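Local coordinates for B-type flagellar hook-associated protein 2 (Pseudomonas aeruginosa, PDB 5FHY) that forms the cap at the distal end of the growing flagellar filament, retaining exported flagellin subunits and promoting their polymerization there, and is essential for motility, at residues Tyr36-Asn41 with Val196-Lys201; Gln52-Pro57 with Ser146-Asp151; Pro77-Asp82 with Ala89-Ala94; Gly173-Asp178 with Arg182-Asn187. All blocks are in the same frame, centred on the assembly; numbering follows the deposited sequence.

Contact 1: residues Tyr36-Asn41 with Val196-Lys201; sequences YQIQVN and VSFDVK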
loop_
_atom_site.group_PDB
_atom_site.type_symbol
_atom_site.label_atom_id
_atom_site.label_comp_id
_atom_site.label_asym_id
_atom_site.label_seq_id
_atom_site.Cartn_x
_atom_site.Cartn_y
_atom_site.Cartn_z
ATOM N N TYR B 36 -2.039 18.701 46.299
ATOM C CA TYR B 36 -0.908 18.969 47.175
ATOM C C TYR B 36 0.238 19.623 46.422
ATOM O O TYR B 36 0.596 19.206 45.322
ATOM C CB TYR B 36 -0.416 17.676 47.832
ATOM C CG TYR B 36 -1.490 16.913 48.578
ATOM C CD1 TYR B 36 -1.786 17.212 49.903
ATOM C CD2 TYR B 36 -2.205 15.890 47.957
ATOM C CE1 TYR B 36 -2.763 16.520 50.592
ATOM C CE2 TYR B 36 -3.187 15.191 48.639
ATOM C CZ TYR B 36 -3.462 15.510 49.957
ATOM O OH TYR B 36 -4.435 14.822 50.648
ATOM N N GLN B 37 0.812 20.657 47.024
ATOM C CA GLN B 37 1.990 21.290 46.463
ATOM C C GLN B 37 3.226 20.688 47.111
ATOM O O GLN B 37 3.388 20.730 48.333
ATOM C CB GLN B 37 1.942 22.802 46.669
ATOM C CG GLN B 37 0.799 23.475 45.927
ATOM C CD GLN B 37 0.938 23.365 44.422
ATOM O OE1 GLN B 37 0.309 22.516 43.790
ATOM N NE2 GLN B 37 1.761 24.229 43.840
ATOM N N ILE B 38 4.108 20.144 46.284
ATOM C CA ILE B 38 5.222 19.362 46.788
ATOM C C ILE B 38 6.559 19.907 46.316
ATOM O O ILE B 38 6.740 20.206 45.139
ATOM C CB ILE B 38 5.096 17.885 46.358
ATOM C CG1 ILE B 38 3.768 17.302 46.843
ATOM C CG2 ILE B 38 6.263 17.063 46.886
ATOM C CD1 ILE B 38 3.701 15.795 46.780
ATOM N N GLN B 39 7.489 20.044 47.252
ATOM C CA GLN B 39 8.862 20.381 46.923
ATOM C C GLN B 39 9.743 19.204 47.310
ATOM O O GLN B 39 9.459 18.501 48.276
ATOM C CB GLN B 39 9.316 21.649 47.658
ATOM C CG GLN B 39 8.575 22.924 47.275
ATOM C CD GLN B 39 9.124 24.160 47.978
ATOM O OE1 GLN B 39 10.245 24.156 48.488
ATOM N NE2 GLN B 39 8.326 25.224 48.011
ATOM N N VAL B 40 10.815 18.990 46.559
ATOM C CA VAL B 40 11.826 18.018 46.942
ATOM C C VAL B 40 13.134 18.769 47.144
ATOM O O VAL B 40 13.737 19.237 46.183
ATOM C CB VAL B 40 11.997 16.910 45.886
ATOM C CG1 VAL B 40 13.176 16.010 46.248
ATOM C CG2 VAL B 40 10.712 16.099 45.755
ATOM N N ASN B 41 13.565 18.903 48.393
ATOM C CA ASN B 41 14.760 19.681 48.691
ATOM C C ASN B 41 16.034 18.838 48.653
ATOM O O ASN B 41 17.105 19.340 48.315
ATOM C CB ASN B 41 14.631 20.360 50.055
ATOM C CG ASN B 41 13.513 21.389 50.100
ATOM O OD1 ASN B 41 13.102 21.926 49.072
ATOM N ND2 ASN B 41 13.030 21.680 51.299
ATOM N N VAL B 196 -1.087 7.196 50.362
ATOM C CA VAL B 196 -0.337 7.546 49.168
ATOM C C VAL B 196 1.123 7.163 49.325
ATOM O O VAL B 196 1.754 7.459 50.337
ATOM C CB VAL B 196 -0.435 9.057 48.860
ATOM C CG1 VAL B 196 0.470 9.434 47.685
ATOM C CG2 VAL B 196 -1.882 9.462 48.596
ATOM N N SER B 197 1.658 6.507 48.304
ATOM C CA SER B 197 3.072 6.185 48.259
ATOM C C SER B 197 3.662 6.824 47.017
ATOM O O SER B 197 3.070 6.753 45.943
ATOM C CB SER B 197 3.299 4.671 48.233
ATOM O OG SER B 197 2.723 4.033 49.358
ATOM N N PHE B 198 4.833 7.430 47.142
ATOM C CA PHE B 198 5.533 7.861 45.945
ATOM C C PHE B 198 7.032 7.674 46.073
ATOM O O PHE B 198 7.601 7.786 47.156
ATOM C CB PHE B 198 5.214 9.327 45.607
ATOM C CG PHE B 198 5.190 10.254 46.794
ATOM C CD1 PHE B 198 6.364 10.691 47.381
ATOM C CD2 PHE B 198 3.987 10.726 47.295
ATOM C CE1 PHE B 198 6.338 11.558 48.462
ATOM C CE2 PHE B 198 3.957 11.596 48.374
ATOM C CZ PHE B 198 5.134 12.010 48.958
ATOM N N ASP B 199 7.666 7.408 44.939
ATOM C CA ASP B 199 9.102 7.231 44.899
ATOM C C ASP B 199 9.703 8.532 44.394
ATOM O O ASP B 199 9.542 8.889 43.230
ATOM C CB ASP B 199 9.482 6.058 43.989
ATOM C CG ASP B 199 9.035 4.713 44.543
ATOM O OD1 ASP B 199 9.864 4.003 45.149
ATOM O OD2 ASP B 199 7.854 4.357 44.347
ATOM N N VAL B 200 10.411 9.231 45.269
ATOM C CA VAL B 200 10.999 10.508 44.901
ATOM C C VAL B 200 12.261 10.240 44.099
ATOM O O VAL B 200 13.135 9.489 44.530
ATOM C CB VAL B 200 11.312 11.371 46.132
ATOM C CG1 VAL B 200 12.023 12.643 45.709
ATOM C CG2 VAL B 200 10.027 11.697 46.883
ATOM N N LYS B 201 12.348 10.860 42.928
ATOM C CA LYS B 201 13.410 10.554 41.985
ATOM C C LYS B 201 14.327 11.743 41.740
ATOM O O LYS B 201 15.468 11.571 41.315
ATOM C CB LYS B 201 12.808 10.096 40.654
ATOM C CG LYS B 201 11.721 9.037 40.778
ATOM C CD LYS B 201 11.145 8.675 39.411
ATOM C CE LYS B 201 12.221 8.188 38.452
ATOM N NZ LYS B 201 11.694 7.983 37.069
#
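Val40 and Val200 mark the point where two strands of different sheets draw together. Residues 36-41 and 196-201 run in roughly the same direction but converge: Ile38 CA and Phe198 CA lie 11.5 Å apart, whereas Val40 CA and Val200 CA are separated by 7.8 Å. No hydrogen bond links the two backbones; across the contact they meet only through side chains. At the close end, CG1 of Val200 faces both methyls of Val40, 3.6 Å from Val40 CG1 and 3.7 Å from Val40 CG2. The two valines pass alongside each other in opposite directions, a fit in which one methyl is set against a pair. Two residues back, where the strands are wider apart, longer side chains bridge the gap. Ile38 extends beyond CG1 (chi2 -165°), and this brings its CD1 to 4.5 Å from Phe198 CE2, approaching the ring obliquely. All four residues are buried, and alternate residues of strand 36-41 face this interior. The intervening Gln37 and Gln39 point elsewhere, Gln37 OE1 to the hydroxyl of Thr211. Strand 34-42 lies between strands 173-177 and 210-215 in one antiparallel sheet, while strand 196-200 is the middle strand of another, between 24-28 and 188-190. Ile38 also packs on Leu212 and Phe198 on Ile175, so the contact belongs to the apolar layer between the two sheets.

Contact 2: residues Gln52-Pro57 with Ser146-Asp151; sequences QAIADP and SQLAFD
The amides of Gln52 and Gln147 meet at nearly a right angle, their planes 85° apart. The end of the Gln52 amide comes up at the edge of the Gln147 amide, close to its plane. One face of the Gln52 amide is laid against the backbone end of Gln147: Gln147 CB lies 3.5 Å from Gln52 CD, and Gln147 O approaches over the same face, 3.4 Å from Gln52 CD. The Gln147 amide has an apolar neighbour over one of its own faces, with Ile54 CD1 3.8 Å from Gln147 CD. Gln147 reaches this position with CG set between its backbone N and carbonyl carbon (chi1 59°) and the rest of the chain extended, which carries the amide across the end of Ile54. That same CD1 methyl also meets Leu148 CD2, more loosely, at 4.4 Å. At the backbone a water accepts a hydrogen bond from Gln52 N at 3.0 Å and donates to Gln147 O and Ala149 O, so a single molecule ties three polar backbone atoms across the two loops. Segment 146-151 starts as a short 3-10 turn. A bound sodium ion lies about 8 Å from the Gln52 side chain. Both loops drape over neighbouring strands: Ile54 shares a backbone hydrogen bond with Ser115 and Leu148 packs on Leu117, both of strand 114-121, while Phe150 bonds through its backbone to Val132 of strand 130-136.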
loop_
_atom_site.group_PDB
_atom_site.type_symbol
_atom_site.label_atom_id
_atom_site.label_comp_id
_atom_site.label_asym_id
_atom_site.label_seq_id
_atom_site.Cartn_x
_atom_site.Cartn_y
_atom_site.Cartn_z
ATOM N N GLN B 52 42.333 3.747 52.776
ATOM C CA GLN B 52 43.661 4.206 52.381
ATOM C C GLN B 52 44.156 3.467 51.147
ATOM O O GLN B 52 43.848 2.289 50.958
ATOM C CB GLN B 52 44.667 4.018 53.522
ATOM C CG GLN B 52 44.636 5.105 54.578
ATOM C CD GLN B 52 45.715 4.936 55.634
ATOM O OE1 GLN B 52 46.876 4.671 55.315
ATOM N NE2 GLN B 52 45.337 5.091 56.901
ATOM N N ALA B 53 44.918 4.164 50.310
ATOM C CA ALA B 53 45.497 3.549 49.123
ATOM C C ALA B 53 46.726 2.767 49.545
ATOM O O ALA B 53 47.510 3.227 50.372
ATOM C CB ALA B 53 45.848 4.591 48.077
ATOM N N ILE B 54 46.887 1.578 48.984
ATOM C CA ILE B 54 48.018 0.737 49.328
ATOM C C ILE B 54 49.093 0.835 48.254
ATOM O O ILE B 54 48.857 0.503 47.093
ATOM C CB ILE B 54 47.580 -0.727 49.518
ATOM C CG1 ILE B 54 46.379 -0.796 50.465
ATOM C CG2 ILE B 54 48.726 -1.560 50.048
ATOM C CD1 ILE B 54 46.655 -0.213 51.825
ATOM N N ALA B 55 50.273 1.308 48.648
ATOM C CA ALA B 55 51.394 1.433 47.724
ATOM C C ALA B 55 51.907 0.057 47.327
ATOM O O ALA B 55 52.008 -0.843 48.162
ATOM C CB ALA B 55 52.507 2.262 48.345
ATOM N N ASP B 56 52.230 -0.086 46.044
ATOM C CA ASP B 56 52.660 -1.359 45.463
ATOM C C ASP B 56 51.680 -2.475 45.822
ATOM O O ASP B 56 52.036 -3.408 46.543
ATOM C CB ASP B 56 54.079 -1.716 45.922
ATOM C CG ASP B 56 54.674 -2.877 45.141
ATOM O OD1 ASP B 56 54.214 -3.129 44.009
ATOM O OD2 ASP B 56 55.606 -3.532 45.658
ATOM N N PRO B 57 50.436 -2.377 45.331
ATOM C CA PRO B 57 49.393 -3.348 45.675
ATOM C C PRO B 57 49.664 -4.728 45.080
ATOM O O PRO B 57 49.040 -5.708 45.485
ATOM C CB PRO B 57 48.130 -2.730 45.080
ATOM C CG PRO B 57 48.625 -1.938 43.928
ATOM C CD PRO B 57 49.941 -1.371 44.369
ATOM N N SER B 146 46.110 -1.959 60.105
ATOM C CA SER B 146 45.463 -0.842 60.788
ATOM C C SER B 146 45.081 0.317 59.863
ATOM O O SER B 146 44.205 1.116 60.199
ATOM C CB SER B 146 46.369 -0.329 61.908
ATOM O OG SER B 146 47.605 0.125 61.389
ATOM N N GLN B 147 45.722 0.416 58.701
ATOM C CA GLN B 147 45.456 1.539 57.805
ATOM C C GLN B 147 44.172 1.325 57.003
ATOM O O GLN B 147 43.831 2.135 56.140
ATOM C CB GLN B 147 46.640 1.790 56.861
ATOM C CG GLN B 147 47.027 0.634 55.961
ATOM C CD GLN B 147 48.185 0.980 55.038
ATOM O OE1 GLN B 147 48.474 2.154 54.801
ATOM N NE2 GLN B 147 48.852 -0.041 54.512
ATOM N N LEU B 148 43.459 0.240 57.294
ATOM C CA LEU B 148 42.161 -0.002 56.674
ATOM C C LEU B 148 41.030 0.454 57.588
ATOM O O LEU B 148 39.857 0.242 57.287
ATOM C CB LEU B 148 41.986 -1.481 56.326
ATOM C CG LEU B 148 42.871 -2.075 55.230
ATOM C CD1 LEU B 148 42.385 -3.469 54.870
ATOM C CD2 LEU B 148 42.902 -1.178 53.999
ATOM N N ALA B 149 41.386 1.094 58.697
ATOM C CA ALA B 149 40.385 1.557 59.647
ATOM C C ALA B 149 39.684 2.789 59.089
ATOM O O ALA B 149 40.274 3.569 58.343
ATOM C CB ALA B 149 41.020 1.857 61.006
ATOM N N PHE B 150 38.417 2.953 59.447
ATOM C CA PHE B 150 37.622 4.074 58.965
ATOM C C PHE B 150 36.599 4.471 60.022
ATOM O O PHE B 150 35.717 3.689 60.380
ATOM C CB PHE B 150 36.927 3.713 57.645
ATOM C CG PHE B 150 36.321 4.895 56.919
ATOM C CD1 PHE B 150 37.039 5.575 55.945
ATOM C CD2 PHE B 150 35.025 5.307 57.189
ATOM C CE1 PHE B 150 36.481 6.651 55.270
ATOM C CE2 PHE B 150 34.468 6.382 56.519
ATOM C CZ PHE B 150 35.196 7.050 55.556
ATOM N N ASP B 151 36.718 5.694 60.517
ATOM C CA ASP B 151 35.769 6.203 61.493
ATOM C C ASP B 151 35.021 7.384 60.878
ATOM O O ASP B 151 35.586 8.464 60.708
ATOM C CB ASP B 151 36.488 6.611 62.785
ATOM C CG ASP B 151 35.536 7.117 63.851
ATOM O OD1 ASP B 151 34.334 6.780 63.789
ATOM O OD2 ASP B 151 35.992 7.850 64.754
HETATM O O HOH W 1 41.251 3.507 55.545
#

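Contact 3: residues Pro77-Asp82 with Ala89-Ala94; sequences PAITVD and AGMRDA
Ile79 is the first residue of 77-82 to meet the helix, and it does so with two separate branches. Its CD1 reaches Ala94 CB at 4.1 Å, and its CG2 lies 4.0 Å from Met91 CE, so the isoleucine spans almost one helical turn. CG1 stands anti to the carbonyl carbon (chi1 -65°) and the chain is extended beyond it; this sends CD1 toward Ala94 and leaves CG2 for the methionine. Thr80, next in line, points away from the helix, and its carbonyl O is bonded by the side chain of Asn85. Val81 brings the contact back to the helix. Its CG2 packs on the end of Met91, 3.5 Å from Met91 CE and 4.1 Å from Met91 SD, with the two side chains crossing at about a right angle. Met91 makes this possible by bending at both chi2 and chi3 (chi3 -62°), which turns the terminal methyl up to the strand to face both Ile79 CG2 and Val81 CG2. At Asp82 the strand gives way to a turn, where OD1 accepts from Ser84 N. On the far side of the helix, Arg92 forms a salt bridge with Asp194 of a third subunit. The axes of strand 79-81 and helix 89-94 run nearly antiparallel, at 161°, and 10.3 Å apart at closest approach. This is a strand-turn-helix unit of the flagellin hook IN motif: helix 88-98 folds back over the hairpin of strands 65-71 and 74-81, its apolar side against the sheet, and Leu67 adds to the packing round both Ile79 and Met91.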
loop_
_atom_site.group_PDB
_atom_site.type_symbol
_atom_site.label_atom_id
_atom_site.label_comp_id
_atom_site.label_asym_id
_atom_site.label_seq_id
_atom_site.Cartn_x
_atom_site.Cartn_y
_atom_site.Cartn_z
ATOM N N PRO B 77 29.611 -9.943 60.206
ATOM C CA PRO B 77 30.454 -10.993 60.787
ATOM C C PRO B 77 31.901 -10.532 60.911
ATOM O O PRO B 77 32.404 -9.886 59.990
ATOM C CB PRO B 77 30.330 -12.140 59.785
ATOM C CG PRO B 77 28.981 -11.961 59.193
ATOM C CD PRO B 77 28.720 -10.475 59.158
ATOM N N ALA B 78 32.545 -10.830 62.035
ATOM C CA ALA B 78 33.950 -10.487 62.200
ATOM C C ALA B 78 34.773 -11.194 61.131
ATOM O O ALA B 78 34.660 -12.406 60.951
ATOM C CB ALA B 78 34.432 -10.863 63.589
ATOM N N ILE B 79 35.603 -10.433 60.427
ATOM C CA ILE B 79 36.441 -11.006 59.386
ATOM C C ILE B 79 37.843 -11.274 59.907
ATOM O O ILE B 79 38.544 -10.354 60.327
ATOM C CB ILE B 79 36.537 -10.084 58.150
ATOM C CG1 ILE B 79 35.173 -9.937 57.473
ATOM C CG2 ILE B 79 37.561 -10.623 57.160
ATOM C CD1 ILE B 79 35.227 -9.148 56.188
ATOM N N THR B 80 38.256 -12.535 59.852
ATOM C CA THR B 80 39.601 -12.908 60.255
ATOM C C THR B 80 40.522 -12.855 59.048
ATOM O O THR B 80 40.257 -13.480 58.022
ATOM C CB THR B 80 39.653 -14.321 60.876
ATOM O OG1 THR B 80 38.879 -14.347 62.080
ATOM C CG2 THR B 80 41.092 -14.717 61.198
ATOM N N VAL B 81 41.601 -12.091 59.171
ATOM C CA VAL B 81 42.548 -11.955 58.081
ATOM C C VAL B 81 43.664 -12.951 58.340
ATOM O O VAL B 81 44.334 -12.888 59.367
ATOM C CB VAL B 81 43.126 -10.531 57.974
ATOM C CG1 VAL B 81 44.101 -10.442 56.804
ATOM C CG2 VAL B 81 42.010 -9.515 57.827
ATOM N N ASP B 82 43.854 -13.875 57.407
ATOM C CA ASP B 82 44.903 -14.880 57.524
ATOM C C ASP B 82 45.700 -14.956 56.231
ATOM O O ASP B 82 45.648 -14.039 55.416
ATOM C CB ASP B 82 44.302 -16.248 57.876
ATOM C CG ASP B 82 43.154 -16.646 56.958
ATOM O OD1 ASP B 82 43.283 -16.502 55.725
ATOM O OD2 ASP B 82 42.120 -17.117 57.477
ATOM N N ALA B 89 42.415 -8.007 47.034
ATOM C CA ALA B 89 41.395 -8.811 46.367
ATOM C C ALA B 89 40.831 -9.857 47.320
ATOM O O ALA B 89 39.696 -10.311 47.167
ATOM C CB ALA B 89 41.973 -9.478 45.131
ATOM N N GLY B 90 41.646 -10.234 48.299
ATOM C CA GLY B 90 41.252 -11.192 49.315
ATOM C C GLY B 90 40.249 -10.566 50.264
ATOM O O GLY B 90 39.297 -11.214 50.699
ATOM N N MET B 91 40.466 -9.297 50.596
ATOM C CA MET B 91 39.530 -8.574 51.444
ATOM C C MET B 91 38.251 -8.258 50.677
ATOM O O MET B 91 37.162 -8.293 51.240
ATOM C CB MET B 91 40.159 -7.288 51.989
ATOM C CG MET B 91 41.478 -7.490 52.732
ATOM S SD MET B 91 41.491 -8.939 53.808
ATOM C CE MET B 91 40.199 -8.519 54.960
ATOM N N ARG B 92 38.395 -7.929 49.395
ATOM C CA ARG B 92 37.248 -7.678 48.522
ATOM C C ARG B 92 36.284 -8.865 48.496
ATOM O O ARG B 92 35.076 -8.696 48.659
ATOM C CB ARG B 92 37.713 -7.364 47.097
ATOM C CG ARG B 92 36.668 -7.664 46.031
ATOM C CD ARG B 92 37.127 -7.255 44.639
ATOM N NE ARG B 92 38.318 -7.978 44.199
ATOM C CZ ARG B 92 38.287 -9.129 43.536
ATOM N NH1 ARG B 92 37.128 -9.707 43.262
ATOM N NH2 ARG B 92 39.416 -9.714 43.170
ATOM N N ASP B 93 36.829 -10.064 48.303
ATOM C CA ASP B 93 36.012 -11.271 48.224
ATOM C C ASP B 93 35.315 -11.555 49.548
ATOM O O ASP B 93 34.166 -11.992 49.571
ATOM C CB ASP B 93 36.865 -12.479 47.822
ATOM C CG ASP B 93 37.410 -12.367 46.413
ATOM O OD1 ASP B 93 36.788 -11.667 45.587
ATOM O OD2 ASP B 93 38.456 -12.987 46.128
ATOM N N ALA B 94 36.017 -11.305 50.651
ATOM C CA ALA B 94 35.479 -11.587 51.976
ATOM C C ALA B 94 34.310 -10.663 52.272
ATOM O O ALA B 94 33.216 -11.114 52.605
ATOM C CB ALA B 94 36.553 -11.437 53.037
#

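Contact 4: residues Gly173-Asp178 with Arg182-Asn187; sequences GEITVD and RSIASN
Gly173, Ile175 and Ile184 carry most of the buried surface between these two antiparallel strands. Gly173 and Ile184 form a hydrogen-bonded pair: Gly173 N gives a short 2.6 Å bond to Ile184 O in the carbonyl plane, and Ile184 N returns one of 2.8 Å to Gly173 O, reaching it from 52° above the carbonyl plane. With no side chain on Gly173, Ile184 can fold back over the peptide, its CG1 3.5 Å from Gly173 C. That fold comes from CG1 being placed between the backbone N and the carbonyl carbon (chi1 57°). Ile175 repeats the bonded pattern with Arg182, through Ile175 N to Arg182 O at 3.1 Å and Arg182 N to Ile175 O at 2.9 Å. The side chains of this pair lie side by side, while Ile175 CG2 touches Ile184 CD1 at 4.1 Å on the same face of the sheet. Beyond this, Arg182 NH1 bends round to Ser183 O at 3.2 Å. Ser183 OG is bonded to Asn172, and Ser183 N to Asn112 of a second subunit. The whole is a tight beta hairpin, whose second strand, 180-184, is outermost in its sheet within the chain and meets the neighbouring subunit.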
loop_
_atom_site.group_PDB
_atom_site.type_symbol
_atom_site.label_atom_id
_atom_site.label_comp_id
_atom_site.label_asym_id
_atom_site.label_seq_id
_atom_site.Cartn_x
_atom_site.Cartn_y
_atom_site.Cartn_z
ATOM N N GLY B 173 16.592 12.348 53.361
ATOM C CA GLY B 173 16.206 13.361 52.400
ATOM C C GLY B 173 15.186 14.282 53.038
ATOM O O GLY B 173 14.851 14.129 54.215
ATOM N N GLU B 174 14.691 15.246 52.272
ATOM C CA GLU B 174 13.676 16.157 52.779
ATOM C C GLU B 174 12.695 16.548 51.689
ATOM O O GLU B 174 13.088 16.876 50.571
ATOM C CB GLU B 174 14.311 17.418 53.366
ATOM C CG GLU B 174 13.331 18.290 54.144
ATOM C CD GLU B 174 13.959 19.565 54.678
ATOM O OE1 GLU B 174 14.656 20.254 53.906
ATOM O OE2 GLU B 174 13.765 19.874 55.872
ATOM N N ILE B 175 11.414 16.509 52.031
ATOM C CA ILE B 175 10.372 17.024 51.161
ATOM C C ILE B 175 9.501 17.980 51.958
ATOM O O ILE B 175 9.581 18.035 53.184
ATOM C CB ILE B 175 9.494 15.897 50.570
ATOM C CG1 ILE B 175 8.684 15.210 51.670
ATOM C CG2 ILE B 175 10.340 14.864 49.843
ATOM C CD1 ILE B 175 7.868 14.040 51.173
ATOM N N THR B 176 8.687 18.753 51.255
ATOM C CA THR B 176 7.684 19.582 51.902
ATOM C C THR B 176 6.348 19.330 51.221
ATOM O O THR B 176 6.275 19.233 50.000
ATOM C CB THR B 176 8.028 21.092 51.847
ATOM O OG1 THR B 176 7.827 21.589 50.520
ATOM C CG2 THR B 176 9.467 21.351 52.272
ATOM N N VAL B 177 5.293 19.208 52.015
ATOM C CA VAL B 177 3.954 19.031 51.473
ATOM C C VAL B 177 3.078 20.157 51.992
ATOM O O VAL B 177 2.743 20.200 53.176
ATOM C CB VAL B 177 3.345 17.671 51.861
ATOM C CG1 VAL B 177 1.924 17.558 51.323
ATOM C CG2 VAL B 177 4.216 16.529 51.340
ATOM N N ASP B 178 2.712 21.064 51.092
ATOM C CA ASP B 178 1.943 22.254 51.436
ATOM C C ASP B 178 2.620 23.083 52.523
ATOM O O ASP B 178 1.953 23.721 53.331
ATOM C CB ASP B 178 0.532 21.861 51.872
ATOM C CG ASP B 178 -0.334 21.449 50.705
ATOM O OD1 ASP B 178 -0.119 21.986 49.600
ATOM O OD2 ASP B 178 -1.225 20.592 50.887
ATOM N N ARG B 182 9.057 17.041 55.825
ATOM C CA ARG B 182 9.176 15.649 56.230
ATOM C C ARG B 182 10.559 15.124 55.871
ATOM O O ARG B 182 10.927 15.051 54.699
ATOM C CB ARG B 182 8.093 14.793 55.564
ATOM C CG ARG B 182 8.319 13.281 55.644
ATOM C CD ARG B 182 8.317 12.766 57.080
ATOM N NE ARG B 182 7.477 11.579 57.254
ATOM C CZ ARG B 182 7.842 10.342 56.927
ATOM N NH1 ARG B 182 9.036 10.119 56.394
ATOM N NH2 ARG B 182 7.011 9.328 57.123
ATOM N N SER B 183 11.330 14.774 56.891
ATOM C CA SER B 183 12.618 14.137 56.676
ATOM C C SER B 183 12.370 12.687 56.290
ATOM O O SER B 183 11.621 11.986 56.965
ATOM C CB SER B 183 13.481 14.231 57.934
ATOM O OG SER B 183 14.698 13.529 57.777
ATOM N N ILE B 184 12.995 12.231 55.211
ATOM C CA ILE B 184 12.732 10.880 54.734
ATOM C C ILE B 184 14.006 10.038 54.737
ATOM O O ILE B 184 15.062 10.485 54.294
ATOM C CB ILE B 184 12.105 10.909 53.325
ATOM C CG1 ILE B 184 13.006 11.657 52.340
ATOM C CG2 ILE B 184 10.746 11.590 53.370
ATOM C CD1 ILE B 184 12.522 11.594 50.904
ATOM N N ALA B 185 13.899 8.807 55.225
ATOM C CA ALA B 185 15.073 7.952 55.396
ATOM C C ALA B 185 15.313 7.101 54.161
ATOM O O ALA B 185 16.286 6.354 54.081
ATOM C CB ALA B 185 14.918 7.070 56.625
ATOM N N SER B 186 14.396 7.211 53.211
ATOM C CA SER B 186 14.487 6.497 51.952
ATOM C C SER B 186 13.761 7.304 50.887
ATOM O O SER B 186 12.897 8.118 51.205
ATOM C CB SER B 186 13.888 5.097 52.081
ATOM O OG SER B 186 13.622 4.530 50.811
ATOM N N ASN B 187 14.109 7.087 49.625
ATOM C CA ASN B 187 13.486 7.842 48.545
ATOM C C ASN B 187 12.196 7.170 48.101
ATOM O O ASN B 187 11.517 7.635 47.184
ATOM C CB ASN B 187 14.451 7.998 47.373
ATOM C CG ASN B 187 15.649 8.852 47.726
ATOM O OD1 ASN B 187 15.514 9.879 48.390
ATOM N ND2 ASN B 187 16.829 8.433 47.288
#

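Overall arrangement
Contacts 1 and 4 sit together, their centres 8 Å apart, and share one sheet in which strands 34-42 and 173-177 are neighbours. Contact 4 builds that sheet through backbone hydrogen bonds and reaches a subunit boundary, whereas contact 1 joins it to a second sheet through buried apolar side chains alone. Contacts 2 and 3 lie about 14 Å apart, between centres, in the other part of the molecule, some 36 to 41 Å from the first two. There contact 3 is a buried apolar junction of strand and helix, while contact 2 is partly buried and more polar, with amides and a bridging water. Along the chain, contact 1 encloses all the others, and contact 3 is nested within contact 2.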